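Local structure of putative cell surface protein, similar to internalin proteins (Listeria monocytogenes EGD-e, 5KZS) at residues A[240-254]-A[326-340]. The protein is of unknown function but, as an internalin-like leucine-rich repeat protein of the bacterial cell surface, probably takes part in interactions with the host. Sequence-based numbering, arbitrary orientation.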
loop_
_atom_site.group_PDB
_atom_site.type_symbol
_atom_site.label_atom_id
_atom_site.label_comp_id
_atom_site.label_asym_id
_atom_site.label_seq_id
_atom_site.Cartn_x
_atom_site.Cartn_y
_atom_site.Cartn_z
ATOM N N ILE A 240 -0.228 14.660 -4.882
ATOM C CA ILE A 240 -0.522 14.066 -6.179
ATOM C C ILE A 240 0.384 14.762 -7.168
ATOM O O ILE A 240 0.553 15.982 -7.102
ATOM C CB ILE A 240 -2.000 14.274 -6.605
ATOM C CG1 ILE A 240 -2.928 13.468 -5.692
ATOM C CG2 ILE A 240 -2.222 13.907 -8.082
ATOM C CD1 ILE A 240 -4.390 13.787 -5.856
ATOM N N GLU A 241 0.991 13.965 -8.034
ATOM C CA GLU A 241 1.613 14.460 -9.253
ATOM C C GLU A 241 0.993 13.855 -10.497
ATOM O O GLU A 241 0.907 14.522 -11.525
ATOM C CB GLU A 241 3.120 14.214 -9.232
ATOM C CG GLU A 241 3.813 15.088 -8.191
ATOM C CD GLU A 241 5.333 15.145 -8.316
ATOM O OE1 GLU A 241 5.987 14.085 -8.468
ATOM O OE2 GLU A 241 5.863 16.273 -8.232
ATOM N N ASN A 242 0.574 12.600 -10.417
ATOM C CA ASN A 242 -0.079 11.939 -11.532
ATOM C C ASN A 242 -1.487 11.482 -11.144
ATOM O O ASN A 242 -1.738 11.128 -9.991
ATOM C CB ASN A 242 0.745 10.749 -11.975
ATOM C CG ASN A 242 2.226 11.070 -12.054
ATOM O OD1 ASN A 242 2.659 11.816 -12.930
ATOM N ND2 ASN A 242 3.005 10.519 -11.131
ATOM N N GLN A 243 -2.388 11.490 -12.118
ATOM C CA GLN A 243 -3.794 11.153 -11.897
ATOM C C GLN A 243 -4.429 10.975 -13.275
ATOM O O GLN A 243 -4.095 11.701 -14.209
ATOM C CB GLN A 243 -4.493 12.260 -11.088
ATOM C CG GLN A 243 -5.666 11.794 -10.232
ATOM C CD GLN A 243 -5.314 11.104 -8.902
ATOM O OE1 GLN A 243 -6.206 10.577 -8.222
ATOM N NE2 GLN A 243 -4.044 11.135 -8.508
ATOM N N SER A 244 -5.289 9.981 -13.429
ATOM C CA SER A 244 -5.900 9.710 -14.730
ATOM C C SER A 244 -7.357 9.443 -14.487
ATOM O O SER A 244 -7.682 8.618 -13.633
ATOM C CB SER A 244 -5.253 8.512 -15.440
ATOM O OG SER A 244 -5.595 7.258 -14.862
ATOM N N GLY A 245 -8.235 10.123 -15.227
ATOM C CA GLY A 245 -9.667 9.923 -15.051
ATOM C C GLY A 245 -10.489 10.270 -16.258
ATOM O O GLY A 245 -9.969 10.495 -17.346
ATOM N N THR A 246 -11.795 10.260 -16.054
ATOM C CA THR A 246 -12.724 10.810 -17.019
ATOM C C THR A 246 -13.676 11.785 -16.345
ATOM O O THR A 246 -13.816 11.844 -15.113
ATOM C CB THR A 246 -13.528 9.731 -17.797
ATOM O OG1 THR A 246 -14.403 9.017 -16.907
ATOM C CG2 THR A 246 -12.575 8.774 -18.551
ATOM N N VAL A 247 -14.289 12.577 -17.205
ATOM C CA VAL A 247 -15.316 13.504 -16.821
ATOM C C VAL A 247 -16.507 13.114 -17.725
ATOM O O VAL A 247 -16.325 12.399 -18.724
ATOM C CB VAL A 247 -14.743 14.951 -16.926
ATOM C CG1 VAL A 247 -15.221 15.695 -18.171
ATOM C CG2 VAL A 247 -15.005 15.739 -15.644
ATOM N N PRO A 248 -17.731 13.512 -17.350
ATOM C CA PRO A 248 -18.859 13.015 -18.138
ATOM C C PRO A 248 -18.890 13.533 -19.575
ATOM O O PRO A 248 -18.523 14.690 -19.839
ATOM C CB PRO A 248 -20.089 13.506 -17.356
ATOM C CG PRO A 248 -19.600 13.805 -15.980
ATOM C CD PRO A 248 -18.174 14.246 -16.148
ATOM N N ASP A 249 -19.355 12.672 -20.478
ATOM C CA ASP A 249 -19.503 13.014 -21.896
ATOM C C ASP A 249 -20.514 14.145 -22.064
ATOM O O ASP A 249 -21.369 14.351 -21.196
ATOM C CB ASP A 249 -19.962 11.793 -22.706
ATOM C CG ASP A 249 -18.980 10.624 -22.628
ATOM O OD1 ASP A 249 -17.878 10.787 -22.048
ATOM O OD2 ASP A 249 -19.317 9.538 -23.147
ATOM N N GLN A 250 -20.407 14.880 -23.170
ATOM C CA GLN A 250 -21.278 16.035 -23.429
ATOM C C GLN A 250 -21.730 16.098 -24.870
ATOM O O GLN A 250 -21.089 15.543 -25.768
ATOM C CB GLN A 250 -20.579 17.354 -23.074
ATOM C CG GLN A 250 -20.634 17.731 -21.599
ATOM C CD GLN A 250 -19.977 19.072 -21.306
ATOM O OE1 GLN A 250 -20.006 19.985 -22.121
ATOM N NE2 GLN A 250 -19.384 19.197 -20.130
ATOM N N ILE A 251 -22.852 16.785 -25.062
ATOM C CA ILE A 251 -23.381 17.109 -26.379
ATOM C C ILE A 251 -23.529 18.647 -26.431
ATOM O O ILE A 251 -24.145 19.251 -25.544
ATOM C CB ILE A 251 -24.719 16.371 -26.652
ATOM C CG1 ILE A 251 -24.518 14.844 -26.617
ATOM C CG2 ILE A 251 -25.294 16.771 -28.004
ATOM C CD1 ILE A 251 -25.786 14.030 -26.434
ATOM N N ILE A 252 -22.926 19.273 -27.444
ATOM C CA ILE A 252 -23.030 20.726 -27.656
ATOM C C ILE A 252 -23.450 21.010 -29.087
ATOM O O ILE A 252 -23.263 20.177 -29.979
ATOM C CB ILE A 252 -21.704 21.486 -27.379
ATOM C CG1 ILE A 252 -20.532 20.869 -28.157
ATOM C CG2 ILE A 252 -21.409 21.539 -25.884
ATOM C CD1 ILE A 252 -19.379 21.824 -28.367
ATOM N N LYS A 253 -24.004 22.200 -29.295
ATOM C CA LYS A 253 -24.380 22.650 -30.629
ATOM C C LYS A 253 -23.182 23.368 -31.248
ATOM O O LYS A 253 -22.472 24.125 -30.574
ATOM C CB LYS A 253 -25.644 23.521 -30.579
ATOM C CG LYS A 253 -26.760 22.836 -29.782
ATOM C CD LYS A 253 -28.182 23.284 -30.135
ATOM C CE LYS A 253 -29.202 22.450 -29.354
ATOM N NZ LYS A 253 -30.602 22.565 -29.853
ATOM N N GLN A 254 -22.952 23.083 -32.529
ATOM C CA GLN A 254 -21.871 23.675 -33.311
ATOM C C GLN A 254 -21.717 25.173 -33.038
ATOM O O GLN A 254 -22.699 25.917 -33.034
ATOM C CB GLN A 254 -22.133 23.460 -34.806
ATOM C CG GLN A 254 -20.878 23.223 -35.621
ATOM C CD GLN A 254 -21.006 23.659 -37.073
ATOM O OE1 GLN A 254 -20.102 24.312 -37.600
ATOM N NE2 GLN A 254 -22.112 23.284 -37.736
ATOM N N ILE A 326 10.240 14.544 -14.306
ATOM C CA ILE A 326 9.951 14.101 -12.931
ATOM C C ILE A 326 8.504 13.699 -12.625
ATOM O O ILE A 326 8.280 13.037 -11.612
ATOM C CB ILE A 326 10.417 15.131 -11.870
ATOM C CG1 ILE A 326 9.465 16.319 -11.785
ATOM C CG2 ILE A 326 11.850 15.597 -12.143
ATOM C CD1 ILE A 326 9.690 17.140 -10.550
ATOM N N THR A 327 7.529 14.116 -13.444
ATOM C CA THR A 327 6.138 13.677 -13.249
ATOM C C THR A 327 5.978 12.237 -13.760
ATOM O O THR A 327 5.949 11.307 -12.928
ATOM C CB THR A 327 5.098 14.634 -13.868
ATOM O OG1 THR A 327 5.388 14.844 -15.254
ATOM C CG2 THR A 327 5.082 15.978 -13.118
ATOM N N GLN A 328 5.926 12.061 -15.091
ATOM C CA GLN A 328 5.911 10.731 -15.770
ATOM C C GLN A 328 4.566 10.428 -16.460
ATOM O O GLN A 328 4.547 9.882 -17.559
ATOM C CB GLN A 328 6.353 9.567 -14.835
ATOM C CG GLN A 328 6.803 8.275 -15.527
ATOM C CD GLN A 328 7.933 7.499 -14.808
ATOM O OE1 GLN A 328 8.345 6.439 -15.280
ATOM N NE2 GLN A 328 8.445 8.026 -13.693
ATOM N N GLU A 329 3.456 10.765 -15.806
ATOM C CA GLU A 329 2.106 10.714 -16.424
ATOM C C GLU A 329 1.449 12.093 -16.520
ATOM O O GLU A 329 0.737 12.368 -17.488
ATOM C CB GLU A 329 1.164 9.778 -15.641
ATOM C CG GLU A 329 -0.070 9.323 -16.421
ATOM C CD GLU A 329 -1.203 8.759 -15.560
ATOM O OE1 GLU A 329 -1.328 9.099 -14.354
ATOM O OE2 GLU A 329 -2.001 7.970 -16.114
ATOM N N GLY A 330 1.661 12.938 -15.508
ATOM C CA GLY A 330 0.924 14.183 -15.369
ATOM C C GLY A 330 -0.478 13.837 -14.920
ATOM O O GLY A 330 -0.722 12.703 -14.492
ATOM N N CYS A 331 -1.398 14.798 -15.016
ATOM C CA CYS A 331 -2.815 14.567 -14.720
ATOM C C CYS A 331 -3.581 14.567 -16.041
ATOM O O CYS A 331 -3.341 15.421 -16.861
ATOM C CB CYS A 331 -3.341 15.651 -13.777
ATOM S SG CYS A 331 -2.562 15.633 -12.136
ATOM N N VAL A 332 -4.453 13.592 -16.266
ATOM C CA VAL A 332 -5.214 13.492 -17.521
ATOM C C VAL A 332 -6.693 13.211 -17.220
ATOM O O VAL A 332 -7.011 12.444 -16.322
ATOM C CB VAL A 332 -4.724 12.339 -18.434
ATOM C CG1 VAL A 332 -4.836 12.729 -19.900
ATOM C CG2 VAL A 332 -3.313 11.915 -18.093
ATOM N N TYR A 333 -7.598 13.832 -17.963
ATOM C CA TYR A 333 -9.016 13.526 -17.843
ATOM C C TYR A 333 -9.599 13.519 -19.237
ATOM O O TYR A 333 -9.414 14.479 -19.978
ATOM C CB TYR A 333 -9.708 14.523 -16.909
ATOM C CG TYR A 333 -9.205 14.364 -15.506
ATOM C CD1 TYR A 333 -9.771 13.430 -14.651
ATOM C CD2 TYR A 333 -8.095 15.081 -15.056
ATOM C CE1 TYR A 333 -9.271 13.238 -13.365
ATOM C CE2 TYR A 333 -7.590 14.903 -13.777
ATOM C CZ TYR A 333 -8.173 13.978 -12.926
ATOM O OH TYR A 333 -7.679 13.791 -11.644
ATOM N N ASP A 334 -10.244 12.414 -19.605
ATOM C CA ASP A 334 -10.823 12.231 -20.939
ATOM C C ASP A 334 -12.361 12.303 -20.946
ATOM O O ASP A 334 -13.022 12.083 -19.920
ATOM C CB ASP A 334 -10.400 10.874 -21.513
ATOM C CG ASP A 334 -8.899 10.651 -21.466
ATOM O OD1 ASP A 334 -8.139 11.612 -21.235
ATOM O OD2 ASP A 334 -8.478 9.498 -21.663
ATOM N N TRP A 335 -12.923 12.625 -22.109
ATOM C CA TRP A 335 -14.356 12.467 -22.347
ATOM C C TRP A 335 -14.659 12.559 -23.836
ATOM O O TRP A 335 -13.861 13.091 -24.606
ATOM C CB TRP A 335 -15.180 13.502 -21.569
ATOM C CG TRP A 335 -15.101 14.878 -22.103
ATOM C CD1 TRP A 335 -16.023 15.502 -22.889
ATOM C CD2 TRP A 335 -14.050 15.819 -21.893
ATOM N NE1 TRP A 335 -15.614 16.772 -23.184
ATOM C CE2 TRP A 335 -14.402 16.996 -22.586
ATOM C CE3 TRP A 335 -12.839 15.785 -21.192
ATOM C CZ2 TRP A 335 -13.584 18.138 -22.595
ATOM C CZ3 TRP A 335 -12.016 16.926 -21.209
ATOM C CH2 TRP A 335 -12.400 18.083 -21.906
ATOM N N VAL A 336 -15.811 12.016 -24.221
ATOM C CA VAL A 336 -16.306 12.106 -25.586
ATOM C C VAL A 336 -17.226 13.322 -25.667
ATOM O O VAL A 336 -18.139 13.455 -24.853
ATOM C CB VAL A 336 -17.076 10.830 -26.002
ATOM C CG1 VAL A 336 -17.743 11.004 -27.371
ATOM C CG2 VAL A 336 -16.147 9.622 -26.003
ATOM N N LEU A 337 -16.969 14.192 -26.644
ATOM C CA LEU A 337 -17.820 15.356 -26.947
ATOM C C LEU A 337 -18.465 15.221 -28.329
ATOM O O LEU A 337 -17.761 15.192 -29.349
ATOM C CB LEU A 337 -16.995 16.642 -26.921
ATOM C CG LEU A 337 -17.757 17.962 -27.041
ATOM C CD1 LEU A 337 -18.566 18.217 -25.778
ATOM C CD2 LEU A 337 -16.787 19.103 -27.294
ATOM N N THR A 338 -19.796 15.147 -28.354
ATOM C CA THR A 338 -20.547 15.089 -29.600
ATOM C C THR A 338 -20.982 16.502 -29.989
ATOM O O THR A 338 -21.582 17.219 -29.185
ATOM C CB THR A 338 -21.753 14.150 -29.467
ATOM O OG1 THR A 338 -21.272 12.827 -29.191
ATOM C CG2 THR A 338 -22.602 14.133 -30.745
ATOM N N VAL A 339 -20.642 16.899 -31.214
ATOM C CA VAL A 339 -21.043 18.184 -31.770
ATOM C C VAL A 339 -22.061 17.906 -32.871
ATOM O O VAL A 339 -21.793 17.120 -33.782
ATOM C CB VAL A 339 -19.828 18.953 -32.326
ATOM C CG1 VAL A 339 -20.254 20.276 -32.956
ATOM C CG2 VAL A 339 -18.806 19.196 -31.217
ATOM N N ASN A 340 -23.227 18.544 -32.764
ATOM C CA ASN A 340 -24.292 18.475 -33.784
ATOM C C ASN A 340 -24.836 19.871 -34.106
ATOM O O ASN A 340 -24.375 20.889 -33.588
ATOM C CB ASN A 340 -25.431 17.525 -33.359
ATOM C CG ASN A 340 -25.784 17.638 -31.883
ATOM O OD1 ASN A 340 -25.527 16.713 -31.111
ATOM N ND2 ASN A 340 -26.359 18.771 -31.482
ATOM O OXT ASN A 340 -25.749 20.016 -34.915
#
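Segments 240-254 and 326-340 pair in parallel in the mixed sheet that follows the leucine-rich repeats, where internalins typically carry an immunoglobulin-like domain; strand 243-252 forms the edge of the sheet and strand 331-339 is the next one in. Two ladders form, Gln-243 to Thr-246 against Cys-331 to Asp-334 and Gln-250 to Ile-252 against Leu-337 to Val-339, with a one-residue register shift between them. At the shift the side chain of Asp-249 replaces a main-chain acceptor: Val-336 N reaches its OD1 (3.2 Å) from above the carboxylate plane. The start of the pairing is closed by Asn-242, whose OD1 takes Gly-330 N on a lone pair (3.0 Å) and Glu-329 N from above the carbonyl plane (3.2 Å). Gly-245 lies against the Tyr-333 ring, its CA 3.5 Å from CD1. In the break between the ladders, Val-247 CG1 packs near the rim of the Trp-335 indole, 3.8 Å from CE3, the two side chains side by side and pointing the same way. With CG1 held between backbone N and carbonyl carbon (chi1 52°), Ile-252 sets CD1 3.9 Å from Leu-337 CD2 and also against Val-339 CG2. Beyond the ladder, Gln-254 N bonds to Asn-340 O (2.8 Å) at the chain terminus. Ile-260 of strand 258-261 touches Val-247 and Trp-335, Ile-264 of helix 263-270 touches Tyr-333, whose OH bonds to Leu-227 O, and strand 312-320 continues the sheet beyond strand 331-339.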